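Local structure of glycosyl hydrolase (5NDX) at residues A43-G47 with R552-W556; P357-I361 with G545-E551; L411-V415 with L512-P517; A533-L538 with S614-R620. The protein probably hydrolyses O-glycosidic bonds as a family 39 glycoside hydrolase and is a bacterial orthologue of human alpha-L-iduronidase. The protein carries 2 engineered substitutions. All blocks are in the same frame, centred on the assembly; numbering follows the deposited sequence. Where two conformers were deposited one is given.

Contact 1: A43-G47 with R552-W556; sequences AYIGG and RMLFW
Ala-43 lodges between Met-553 and Phe-555 where the C-terminal part of helix 36-45, from the TIM barrel, packs on strand 549-557 of the C-terminal domain. The strand topology of that domain is consistent with a fibronectin type III-like sandwich. Alternation along the strand decides the shape: Met-553 and Phe-555 start out toward the helix as two bumps, Leu-554 between them turns away, and the methyl of Ala-43 fits the hollow left in the middle. Ala-43 CB lies 3.8 Å from CE of Met-553 and 3.9 Å from CD1 of Phe-555, so both knobs touch the same atom. The same Met-553 methyl also meets the ring of Tyr-44, roughly at a right angle to its contact with Ala-43. The thioether leaves the strand with CG anti to the backbone N (chi1 -175°) and then bends at chi2 (67°), which carries the methyl over one ring face. Met-553 CE stands 3.6 Å from the centroid of the Tyr-44 ring and 17° off the normal, a CH-pi contact displaced toward the CZ rim. Met-553 SD lies obliquely, 4.5 Å from the Tyr-44 centroid, adding a Met-aromatic contact. The second bump, Phe-555, pushes an edge against the main chain, with Gly-46 C and Gly-47 N near its plane. Neither glycine has a side chain there, and the ring can come close. His-88 meets the Phe-555 ring and Phe-326 the Tyr-44 ring, so more aromatic groups of the barrel side join this buried seam. At its closest point, CE1 of Phe-555 is 3.2 Å from the carbonyl O of Ala-43, approached obliquely.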
loop_
_atom_site.group_PDB
_atom_site.type_symbol
_atom_site.label_atom_id
_atom_site.label_comp_id
_atom_site.label_asym_id
_atom_site.label_seq_id
_atom_site.Cartn_x
_atom_site.Cartn_y
_atom_site.Cartn_z
ATOM N N ALA A 43 7.908 6.393 -6.748
ATOM C CA ALA A 43 9.063 6.560 -5.875
ATOM C C ALA A 43 8.646 6.496 -4.420
ATOM O O ALA A 43 9.308 5.835 -3.621
ATOM C CB ALA A 43 9.724 7.902 -6.153
ATOM N N TYR A 44 7.558 7.207 -4.048
ATOM C CA TYR A 44 7.091 7.091 -2.647
ATOM C C TYR A 44 6.552 5.711 -2.350
ATOM O O TYR A 44 6.839 5.162 -1.289
ATOM C CB TYR A 44 5.989 8.057 -2.303
ATOM C CG TYR A 44 6.269 9.492 -2.496
ATOM C CD1 TYR A 44 6.825 10.299 -1.492
ATOM C CD2 TYR A 44 5.955 10.074 -3.704
ATOM C CE1 TYR A 44 6.991 11.664 -1.705
ATOM C CE2 TYR A 44 6.175 11.394 -3.923
ATOM C CZ TYR A 44 6.686 12.188 -2.940
ATOM O OH TYR A 44 6.829 13.508 -3.335
ATOM N N ILE A 45 5.798 5.134 -3.299
ATOM C CA ILE A 45 5.160 3.828 -3.104
ATOM C C ILE A 45 6.204 2.703 -2.986
ATOM O O ILE A 45 6.073 1.824 -2.145
ATOM C CB ILE A 45 4.168 3.526 -4.214
ATOM C CG1 ILE A 45 2.999 4.503 -4.141
ATOM C CG2 ILE A 45 3.657 2.094 -4.133
ATOM C CD1 ILE A 45 2.201 4.568 -5.442
ATOM N N GLY A 46 7.270 2.773 -3.773
ATOM C CA GLY A 46 8.357 1.795 -3.675
ATOM C C GLY A 46 9.366 2.037 -2.572
ATOM O O GLY A 46 10.300 1.284 -2.438
ATOM N N GLY A 47 9.257 3.132 -1.869
ATOM C CA GLY A 47 10.203 3.478 -0.822
ATOM C C GLY A 47 9.876 3.118 0.618
ATOM O O GLY A 47 10.614 3.529 1.494
ATOM N N ARG A 552 13.024 18.527 -7.474
ATOM C CA ARG A 552 13.737 17.245 -7.698
ATOM C C ARG A 552 13.183 16.148 -6.808
ATOM O O ARG A 552 13.157 16.307 -5.604
ATOM C CB ARG A 552 15.211 17.438 -7.381
ATOM C CG ARG A 552 15.902 18.530 -8.211
ATOM C CD ARG A 552 16.009 18.156 -9.692
ATOM N NE ARG A 552 16.657 19.221 -10.484
ATOM C CZ ARG A 552 16.053 20.293 -11.013
ATOM N NH1 ARG A 552 14.747 20.516 -10.896
ATOM N NH2 ARG A 552 16.766 21.165 -11.678
ATOM N N MET A 553 12.735 15.053 -7.389
ATOM C CA MET A 553 12.339 13.885 -6.659
ATOM C C MET A 553 13.539 12.959 -6.520
ATOM O O MET A 553 14.149 12.611 -7.533
ATOM C CB MET A 553 11.232 13.158 -7.396
ATOM C CG MET A 553 10.662 11.980 -6.645
ATOM S SD MET A 553 9.812 12.625 -5.170
ATOM C CE MET A 553 9.734 11.144 -4.195
ATOM N N LEU A 554 13.848 12.577 -5.277
ATOM C CA LEU A 554 14.899 11.625 -4.946
ATOM C C LEU A 554 14.261 10.290 -4.562
ATOM O O LEU A 554 13.219 10.254 -3.839
ATOM C CB LEU A 554 15.740 12.141 -3.781
ATOM C CG LEU A 554 16.799 13.213 -4.013
ATOM C CD1 LEU A 554 16.175 14.472 -4.583
ATOM C CD2 LEU A 554 17.545 13.570 -2.727
ATOM N N PHE A 555 14.881 9.206 -5.006
ATOM C CA PHE A 555 14.469 7.821 -4.705
ATOM C C PHE A 555 15.757 7.041 -4.461
ATOM O O PHE A 555 16.723 7.257 -5.166
ATOM C CB PHE A 555 13.711 7.230 -5.899
ATOM C CG PHE A 555 13.277 5.804 -5.712
ATOM C CD1 PHE A 555 12.350 5.457 -4.693
ATOM C CD2 PHE A 555 13.737 4.781 -6.590
ATOM C CE1 PHE A 555 11.880 4.133 -4.558
ATOM C CE2 PHE A 555 13.304 3.447 -6.438
ATOM C CZ PHE A 555 12.365 3.119 -5.418
ATOM N N TRP A 556 15.769 6.159 -3.465
ATOM C CA TRP A 556 16.942 5.382 -3.114
ATOM C C TRP A 556 16.506 4.089 -2.473
ATOM O O TRP A 556 15.309 3.818 -2.407
ATOM C CB TRP A 556 17.895 6.196 -2.231
ATOM C CG TRP A 556 17.409 6.584 -0.909
ATOM C CD1 TRP A 556 17.580 5.922 0.253
ATOM C CD2 TRP A 556 16.724 7.793 -0.592
ATOM N NE1 TRP A 556 17.027 6.631 1.282
ATOM C CE2 TRP A 556 16.493 7.786 0.793
ATOM C CE3 TRP A 556 16.249 8.864 -1.354
ATOM C CZ2 TRP A 556 15.790 8.800 1.445
ATOM C CZ3 TRP A 556 15.595 9.923 -0.686
ATOM C CH2 TRP A 556 15.370 9.860 0.708
#

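Contact 2: P357-I361 with G545-E551; sequences PFDII and GLGGREE
Asp-359 lays its carboxylate over the mouth of the tight hairpin that joins strands 536-545 and 549-557, meeting the chain at Leu-546 and the side chains of Arg-549 and Glu-551. Its own strand, 358-362, pairs with strand 326-330, and the Phe-358 backbone also bonds to Leu-544 near the end of strand 536-545. Two donors grip OD2. The backbone N of Leu-546 is 2.9 Å from OD2 of Asp-359 and comes from the anti side, with a fairly straight bond of 158°. Arg-549 NH2, also 2.9 Å from OD2 of Asp-359, comes from the syn side and the opposite face of the carboxylate, in a more bent salt bridge (138°). That oxygen lies practically in the guanidinium plane. The bend of the arginine chain at chi3 (32°) turns its end back to this position, where the carbonyl O of Leu-546 lies 3.1 Å above one face of the Arg-549 guanidinium. Along another edge, Arg-549 NE makes a weak but straight bond to Glu-551 OE2, 3.3 Å away. The chains also touch directly: Gly-545 CA sits 3.3 Å from Phe-358 O in a CA-H...O contact, and the Pro-357 ring carbon CB lies 3.2 Å from Gly-545 O. Arg-487 of helix 480-489 adds a second positive partner, a salt bridge with Asp-359 OD1. Asp-359 OD1 and Glu-551 OE2 are only 2.5 Å apart. Two acid oxygens at that separation suggest that one group carries a proton, with the two nearby arginines probably offsetting the remaining negative charge of this partly buried network.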
loop_
_atom_site.group_PDB
_atom_site.type_symbol
_atom_site.label_atom_id
_atom_site.label_comp_id
_atom_site.label_asym_id
_atom_site.label_seq_id
_atom_site.Cartn_x
_atom_site.Cartn_y
_atom_site.Cartn_z
ATOM N N PRO A 357 2.311 21.458 -14.577
ATOM C CA PRO A 357 3.071 21.240 -13.362
ATOM C C PRO A 357 2.142 20.856 -12.147
ATOM O O PRO A 357 0.914 20.965 -12.251
ATOM C CB PRO A 357 3.759 22.580 -13.151
ATOM C CG PRO A 357 2.845 23.570 -13.754
ATOM C CD PRO A 357 2.162 22.893 -14.904
ATOM N N PHE A 358 2.724 20.332 -11.061
ATOM C CA PHE A 358 1.916 19.766 -9.980
ATOM C C PHE A 358 2.752 19.558 -8.765
ATOM O O PHE A 358 3.975 19.455 -8.857
ATOM C CB PHE A 358 1.248 18.415 -10.368
ATOM C CG PHE A 358 2.232 17.283 -10.522
ATOM C CD1 PHE A 358 2.984 17.147 -11.697
ATOM C CD2 PHE A 358 2.457 16.383 -9.487
ATOM C CE1 PHE A 358 3.938 16.141 -11.814
ATOM C CE2 PHE A 358 3.395 15.392 -9.607
ATOM C CZ PHE A 358 4.131 15.259 -10.771
ATOM N N ASP A 359 2.063 19.480 -7.636
ATOM C CA ASP A 359 2.611 19.038 -6.386
ATOM C C ASP A 359 1.663 17.994 -5.813
ATOM O O ASP A 359 0.419 18.137 -5.891
ATOM C CB ASP A 359 2.781 20.212 -5.438
ATOM C CG ASP A 359 4.021 21.045 -5.753
ATOM O OD1 ASP A 359 5.120 20.611 -5.383
ATOM O OD2 ASP A 359 3.893 22.127 -6.371
ATOM N N ILE A 360 2.257 16.984 -5.192
ATOM C CA ILE A 360 1.506 15.986 -4.453
ATOM C C ILE A 360 1.983 15.923 -3.012
ATOM O O ILE A 360 3.180 15.990 -2.725
ATOM C CB ILE A 360 1.566 14.576 -5.071
ATOM C CG1 ILE A 360 2.990 14.118 -5.355
ATOM C CG2 ILE A 360 0.706 14.573 -6.310
ATOM C CD1 ILE A 360 3.063 12.731 -5.956
ATOM N N ILE A 361 0.995 15.816 -2.115
ATOM C CA ILE A 361 1.216 15.714 -0.721
ATOM C C ILE A 361 0.680 14.360 -0.208
ATOM O O ILE A 361 -0.444 13.981 -0.507
ATOM C CB ILE A 361 0.530 16.877 -0.008
ATOM C CG1 ILE A 361 1.091 18.230 -0.442
ATOM C CG2 ILE A 361 0.660 16.747 1.487
ATOM C CD1 ILE A 361 2.559 18.485 -0.106
ATOM N N GLY A 545 6.824 21.975 -10.081
ATOM C CA GLY A 545 5.729 22.208 -9.150
ATOM C C GLY A 545 4.816 23.332 -9.602
ATOM O O GLY A 545 5.072 23.976 -10.618
ATOM N N LEU A 546 3.751 23.551 -8.855
ATOM C CA LEU A 546 2.794 24.649 -9.131
ATOM C C LEU A 546 3.513 25.949 -9.375
ATOM O O LEU A 546 4.429 26.274 -8.642
ATOM C CB LEU A 546 1.879 24.891 -7.942
ATOM C CG LEU A 546 0.632 24.039 -7.786
ATOM C CD1 LEU A 546 -0.369 24.817 -6.919
ATOM C CD2 LEU A 546 -0.035 23.692 -9.100
ATOM N N GLY A 547 3.080 26.683 -10.397
ATOM C CA GLY A 547 3.748 27.934 -10.813
ATOM C C GLY A 547 5.058 27.739 -11.551
ATOM O O GLY A 547 5.820 28.685 -11.698
ATOM N N GLY A 548 5.325 26.528 -12.044
ATOM C CA GLY A 548 6.592 26.223 -12.717
ATOM C C GLY A 548 7.842 26.257 -11.834
ATOM O O GLY A 548 8.945 26.464 -12.340
ATOM N N ARG A 549 7.701 26.033 -10.531
ATOM C CA ARG A 549 8.861 25.917 -9.626
ATOM C C ARG A 549 9.706 24.657 -9.904
ATOM O O ARG A 549 9.165 23.578 -10.130
ATOM C CB ARG A 549 8.331 25.864 -8.194
ATOM C CG ARG A 549 9.370 25.649 -7.098
ATOM C CD ARG A 549 8.723 25.487 -5.713
ATOM N NE ARG A 549 7.392 24.841 -5.773
ATOM C CZ ARG A 549 6.201 25.452 -5.665
ATOM N NH1 ARG A 549 6.098 26.772 -5.418
ATOM N NH2 ARG A 549 5.097 24.711 -5.802
ATOM N N GLU A 550 11.031 24.781 -9.845
ATOM C CA GLU A 550 11.916 23.659 -10.100
ATOM C C GLU A 550 11.859 22.732 -8.914
ATOM O O GLU A 550 11.927 23.182 -7.776
ATOM C CB GLU A 550 13.376 24.105 -10.314
ATOM C CG GLU A 550 13.656 24.754 -11.682
ATOM C CD GLU A 550 13.582 23.761 -12.823
ATOM O OE1 GLU A 550 13.939 22.572 -12.645
ATOM O OE2 GLU A 550 13.163 24.161 -13.935
ATOM N N GLU A 551 11.710 21.443 -9.173
ATOM C CA GLU A 551 11.720 20.461 -8.065
ATOM C C GLU A 551 12.542 19.255 -8.472
ATOM O O GLU A 551 12.696 18.976 -9.675
ATOM C CB GLU A 551 10.293 20.005 -7.703
ATOM C CG GLU A 551 9.411 21.120 -7.173
ATOM C CD GLU A 551 7.978 20.707 -6.837
ATOM O OE1 GLU A 551 7.555 19.611 -7.239
ATOM O OE2 GLU A 551 7.296 21.523 -6.195
#

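Contact 3: L411-V415 with L512-P517; sequences LIHSV and LDVPLP
Strands 411-413 and 512-516 approach to 7.3 Å between axes, with their N-to-C directions 41° apart, and no hydrogen bond joins the segments. That geometry is of side-chain packing between strands of the beta-sandwich domain, not of neighbours in a sheet. The backbones converge toward Ser-414 and Pro-517, where a cis peptide precedes the proline and Pro-517 CA comes 3.2 Å from His-413 O in a CA-H...O contact. At the more widely separated end Leu-411 and Leu-512 meet tip to tip, CD2 to CD1 at 3.9 Å, and the Val-514 side chain crosses that of Leu-411 at about a right angle, CG2 touching CD2. His-413 fills the middle. A chi1 of -164° swings its ring away from its own backbone N and in between Val-514 and Leu-516. Leu-516 CB lies over one face of the His-413 ring, 3.9 Å from its centroid and 19° off the normal, a CH-pi contact. At the ring edge His-413 CD2 is 3.0 Å from Val-514 O, near the ring plane, while His-413 CB rests 3.6 Å from CG1 of Val-514. Leu-516 then extends over the 413-415 backbone to Val-415. Strand 518-526 pairs with 411-413 through Thr-520 and Ser-518, strand 422-431 brings Thr-424 to His-413 and Val-426 to Val-514, and helix 282-300 of the barrel packs Ala-289 on Ile-412 and Tyr-283 on Pro-517.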
loop_
_atom_site.group_PDB
_atom_site.type_symbol
_atom_site.label_atom_id
_atom_site.label_comp_id
_atom_site.label_asym_id
_atom_site.label_seq_id
_atom_site.Cartn_x
_atom_site.Cartn_y
_atom_site.Cartn_z
ATOM N N LEU A 411 -0.248 0.206 17.706
ATOM C CA LEU A 411 -1.373 0.436 18.636
ATOM C C LEU A 411 -2.443 1.261 17.869
ATOM O O LEU A 411 -2.190 2.412 17.443
ATOM C CB LEU A 411 -0.880 1.165 19.848
ATOM C CG LEU A 411 -1.901 1.287 20.973
ATOM C CD1 LEU A 411 -2.273 -0.084 21.544
ATOM C CD2 LEU A 411 -1.324 2.179 22.055
ATOM N N ILE A 412 -3.624 0.669 17.703
ATOM C CA ILE A 412 -4.657 1.153 16.811
ATOM C C ILE A 412 -5.850 1.633 17.673
ATOM O O ILE A 412 -6.316 0.864 18.513
ATOM C CB ILE A 412 -5.118 -0.005 15.939
ATOM C CG1 ILE A 412 -3.954 -0.608 15.151
ATOM C CG2 ILE A 412 -6.250 0.410 15.009
ATOM C CD1 ILE A 412 -4.222 -2.029 14.697
ATOM N N HIS A 413 -6.296 2.881 17.532
ATOM C CA HIS A 413 -7.515 3.326 18.246
ATOM C C HIS A 413 -8.450 3.823 17.171
ATOM O O HIS A 413 -8.222 4.877 16.582
ATOM C CB HIS A 413 -7.125 4.364 19.258
ATOM C CG HIS A 413 -8.146 4.660 20.311
ATOM N ND1 HIS A 413 -9.249 3.864 20.589
ATOM C CD2 HIS A 413 -8.198 5.667 21.199
ATOM C CE1 HIS A 413 -9.935 4.379 21.595
ATOM N NE2 HIS A 413 -9.306 5.462 21.999
ATOM N N SER A 414 -9.400 2.972 16.819
ATOM C CA SER A 414 -10.228 3.182 15.666
ATOM C C SER A 414 -11.572 2.488 15.889
ATOM O O SER A 414 -11.622 1.313 16.306
ATOM C CB SER A 414 -9.543 2.624 14.410
ATOM O OG SER A 414 -10.390 2.579 13.271
ATOM N N VAL A 415 -12.650 3.233 15.610
ATOM C CA VAL A 415 -14.006 2.661 15.496
ATOM C C VAL A 415 -14.584 2.994 14.102
ATOM O O VAL A 415 -14.110 3.922 13.415
ATOM C CB VAL A 415 -14.964 3.218 16.583
ATOM C CG1 VAL A 415 -14.487 2.833 18.004
ATOM C CG2 VAL A 415 -15.094 4.747 16.499
ATOM N N LEU A 512 1.352 6.442 27.024
ATOM C CA LEU A 512 0.869 6.986 25.785
ATOM C C LEU A 512 -0.516 7.558 26.003
ATOM O O LEU A 512 -1.368 6.950 26.617
ATOM C CB LEU A 512 0.793 5.888 24.747
ATOM C CG LEU A 512 2.081 5.175 24.352
ATOM C CD1 LEU A 512 1.756 3.908 23.592
ATOM C CD2 LEU A 512 2.891 6.113 23.478
ATOM N N ASP A 513 -0.715 8.734 25.456
ATOM C CA ASP A 513 -2.031 9.344 25.292
ATOM C C ASP A 513 -2.496 8.934 23.912
ATOM O O ASP A 513 -1.793 9.178 22.919
ATOM C CB ASP A 513 -1.896 10.853 25.406
ATOM C CG ASP A 513 -3.137 11.571 24.916
ATOM O OD1 ASP A 513 -4.178 11.476 25.637
ATOM O OD2 ASP A 513 -3.062 12.137 23.764
ATOM N N VAL A 514 -3.649 8.285 23.828
ATOM C CA VAL A 514 -4.052 7.585 22.620
ATOM C C VAL A 514 -5.387 8.167 22.111
ATOM O O VAL A 514 -6.425 7.722 22.511
ATOM C CB VAL A 514 -4.173 6.087 22.890
ATOM C CG1 VAL A 514 -4.573 5.347 21.657
ATOM C CG2 VAL A 514 -2.852 5.529 23.395
ATOM N N PRO A 515 -5.332 9.152 21.199
ATOM C CA PRO A 515 -6.587 9.683 20.656
ATOM C C PRO A 515 -7.360 8.704 19.806
ATOM O O PRO A 515 -6.786 7.785 19.248
ATOM C CB PRO A 515 -6.141 10.862 19.784
ATOM C CG PRO A 515 -4.726 11.159 20.195
ATOM C CD PRO A 515 -4.153 9.856 20.685
ATOM N N LEU A 516 -8.670 8.914 19.763
ATOM C CA LEU A 516 -9.567 8.255 18.838
ATOM C C LEU A 516 -9.914 9.282 17.749
ATOM O O LEU A 516 -10.512 10.321 18.059
ATOM C CB LEU A 516 -10.825 7.787 19.550
ATOM C CG LEU A 516 -11.931 7.202 18.664
ATOM C CD1 LEU A 516 -11.430 5.911 18.101
ATOM C CD2 LEU A 516 -13.210 6.974 19.501
ATOM N N PRO A 517 -9.586 9.033 16.480
ATOM C CA PRO A 517 -8.751 7.941 15.988
ATOM C C PRO A 517 -7.257 8.240 16.003
ATOM O O PRO A 517 -6.850 9.401 15.969
ATOM C CB PRO A 517 -9.191 7.804 14.541
ATOM C CG PRO A 517 -9.638 9.158 14.121
ATOM C CD PRO A 517 -10.076 9.895 15.368
#

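Contact 4: A533-L538 with S614-R620; sequences AAPTGL and SELCLSR. Unlike the reference sequence in segment 533-538: Ala-534 (reference Thr). Unlike the reference sequence in segment 614-620: Leu-618 (reference Val), Ser-619 (reference Phe). With SO4 (sulfate ion), chain H.
Pro-535 brings the one side-chain ring of this contact, and segment 614-620 meets it at two adjacent corners: Pro-535 CD is 3.9 Å from Ser-614 OG, and CG is 4.3 Å from Leu-618 CB. Trp-556 packs on the same proline from the neighbouring strand. Strands 536-545 and 618-620 are the first and last of what appears to be a fibronectin type III-like sandwich, each at the edge of a different sheet. The directions of strands 536-538 and 618-620 differ by 26° and their axes come within 7.3 Å, yet no hydrogen bond links the segments, so side chains close this margin. Leu-538 and Leu-618 form the apolar centre. Leu-618 differs from the reference and has two conformers, which makes its short approach to Leu-538 doubtful. Extended at chi1 (176°), Leu-538 also packs its CD2 beside the backbone from Ser-619 to the poorly ordered Arg-620. Before the proline, Ala-534, another departure from the reference, sets CB 3.6 Å from Leu-616 CD2. Ser-614 OG donates to Leu-616 O at 2.7 Å and accepts from Ala-606 N, pinning the loop beside Ala-534, while Cys-617 is fixed to Cys-605 by a disulfide. A sulfate, probably from the crystallisation liquor, sits beside Ala-533 and Ala-534: Ala-534 N donates to its O4 at 3.0 Å, with an N-H...O angle of 158°.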
loop_
_atom_site.group_PDB
_atom_site.type_symbol
_atom_site.label_atom_id
_atom_site.label_comp_id
_atom_site.label_asym_id
_atom_site.label_seq_id
_atom_site.Cartn_x
_atom_site.Cartn_y
_atom_site.Cartn_z
ATOM N N ALA A 533 24.124 0.916 7.818
ATOM C CA ALA A 533 24.599 0.864 6.470
ATOM C C ALA A 533 24.114 2.081 5.660
ATOM O O ALA A 533 22.996 2.596 5.813
ATOM C CB ALA A 533 24.132 -0.422 5.816
ATOM N N ALA A 534 24.999 2.555 4.807
ATOM C CA ALA A 534 24.700 3.672 3.952
ATOM C C ALA A 534 23.596 3.319 2.949
ATOM O O ALA A 534 23.418 2.157 2.583
ATOM C CB ALA A 534 25.963 4.150 3.254
ATOM N N PRO A 535 22.786 4.305 2.570
ATOM C CA PRO A 535 21.798 4.021 1.519
ATOM C C PRO A 535 22.470 3.776 0.159
ATOM O O PRO A 535 23.614 4.138 -0.009
ATOM C CB PRO A 535 20.960 5.302 1.443
ATOM C CG PRO A 535 21.509 6.225 2.441
ATOM C CD PRO A 535 22.772 5.696 3.019
ATOM N N THR A 536 21.728 3.265 -0.809
ATOM C CA THR A 536 22.247 2.954 -2.125
ATOM C C THR A 536 21.319 3.358 -3.242
ATOM O O THR A 536 20.108 3.528 -3.027
ATOM C CB THR A 536 22.531 1.453 -2.274
ATOM O OG1 THR A 536 21.316 0.700 -2.242
ATOM C CG2 THR A 536 23.461 0.955 -1.162
ATOM N N GLY A 537 21.868 3.470 -4.447
ATOM C CA GLY A 537 21.014 3.563 -5.654
ATOM C C GLY A 537 20.228 4.880 -5.752
ATOM O O GLY A 537 19.074 4.874 -6.116
ATOM N N LEU A 538 20.859 6.005 -5.434
ATOM C CA LEU A 538 20.165 7.278 -5.444
ATOM C C LEU A 538 19.862 7.715 -6.853
ATOM O O LEU A 538 20.796 7.879 -7.602
ATOM C CB LEU A 538 21.002 8.365 -4.809
ATOM C CG LEU A 538 20.427 9.789 -4.832
ATOM C CD1 LEU A 538 19.093 9.842 -4.108
ATOM C CD2 LEU A 538 21.385 10.752 -4.168
ATOM N N SER A 614 25.215 6.946 9.061
ATOM C CA SER A 614 25.935 5.980 8.220
ATOM C C SER A 614 27.225 6.690 7.842
ATOM O O SER A 614 27.160 7.830 7.380
ATOM C CB SER A 614 25.161 5.590 6.964
ATOM O OG SER A 614 24.669 6.727 6.285
ATOM N N GLU A 615 28.369 6.050 8.147
ATOM C CA GLU A 615 29.747 6.581 7.877
ATOM C C GLU A 615 29.940 7.132 6.438
ATOM O O GLU A 615 30.651 8.107 6.203
ATOM C CB GLU A 615 30.795 5.489 8.158
ATOM C CG GLU A 615 31.209 5.412 9.625
ATOM C CD GLU A 615 31.881 4.093 9.987
ATOM O OE1 GLU A 615 31.984 3.798 11.198
ATOM O OE2 GLU A 615 32.297 3.346 9.068
ATOM N N LEU A 616 29.255 6.487 5.511
ATOM C CA LEU A 616 29.128 6.911 4.155
ATOM C C LEU A 616 27.703 7.546 4.025
ATOM O O LEU A 616 26.711 6.966 4.471
ATOM C CB LEU A 616 29.274 5.632 3.316
ATOM C CG LEU A 616 29.578 5.326 1.823
ATOM C CD1 LEU A 616 30.323 3.994 1.830
ATOM C CD2 LEU A 616 28.391 5.225 0.830
ATOM N N CYS A 617 27.649 8.720 3.411
ATOM C CA CYS A 617 26.477 9.201 2.724
ATOM C C CYS A 617 26.488 8.743 1.252
ATOM O O CYS A 617 27.498 8.287 0.770
ATOM C CB CYS A 617 26.315 10.715 2.966
ATOM S SG CYS A 617 26.031 10.928 4.787
ATOM N N LEU A 618 25.314 8.710 0.631
ATOM C CA LEU A 618 25.126 8.331 -0.766
ATOM C C LEU A 618 24.918 9.620 -1.538
ATOM O O LEU A 618 23.991 10.357 -1.225
ATOM C CB LEU A 618 23.889 7.436 -0.909
ATOM C CG LEU A 618 23.820 6.537 -2.131
ATOM C CD1 LEU A 618 23.820 7.313 -3.399
ATOM C CD2 LEU A 618 25.065 5.708 -2.125
ATOM N N SER A 619 25.753 9.876 -2.533
ATOM C CA SER A 619 25.697 11.077 -3.373
ATOM C C SER A 619 25.175 10.821 -4.779
ATOM O O SER A 619 25.142 9.672 -5.235
ATOM C CB SER A 619 27.087 11.705 -3.515
ATOM O OG SER A 619 27.474 12.304 -2.287
ATOM N N ARG A 620 24.696 11.914 -5.388
ATOM C CA ARG A 620 24.564 12.140 -6.851
ATOM C C ARG A 620 23.646 13.358 -7.192
ATOM O O ARG A 620 23.448 14.221 -6.332
ATOM C CB ARG A 620 24.241 10.857 -7.666
ATOM C CG ARG A 620 25.523 10.157 -8.146
ATOM C CD ARG A 620 26.216 10.843 -9.331
ATOM N NE ARG A 620 26.124 12.313 -9.291
ATOM C CZ ARG A 620 26.053 13.128 -10.350
ATOM N NH1 ARG A 620 25.917 14.438 -10.154
ATOM N NH2 ARG A 620 26.134 12.668 -11.599
HETATM S S SO4 H . 28.023 0.511 4.583
HETATM O O1 SO4 H . 27.988 0.165 6.025
HETATM O O2 SO4 H . 29.328 0.086 4.021
HETATM O O3 SO4 H . 26.931 -0.214 3.893
HETATM O O4 SO4 H . 27.890 1.974 4.391
#

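From the N terminus, helix 36-45 opens contact 1 in the barrel, residues 357-361 open contact 2, and residues 411-415 open contact 3. Contact 3 closes first, at 512-517 within the beta-sandwich, and lies inside the span of contact 2, which in turn lies inside that of contact 1. Residues 533-538 open contact 4 before 545-551 and 552-556 close contacts 2 and 1, so contact 4, closing at 614-620, crosses both. Contacts 1 and 2 share strand 549-557 and touch through Tyr-44 and Ile-360. Contact 1 ties the C-terminal domain to a barrel helix, contact 2 to strand 358-362, whereas contact 4 joins that domain's own two ends and touches contact 1 through Trp-556.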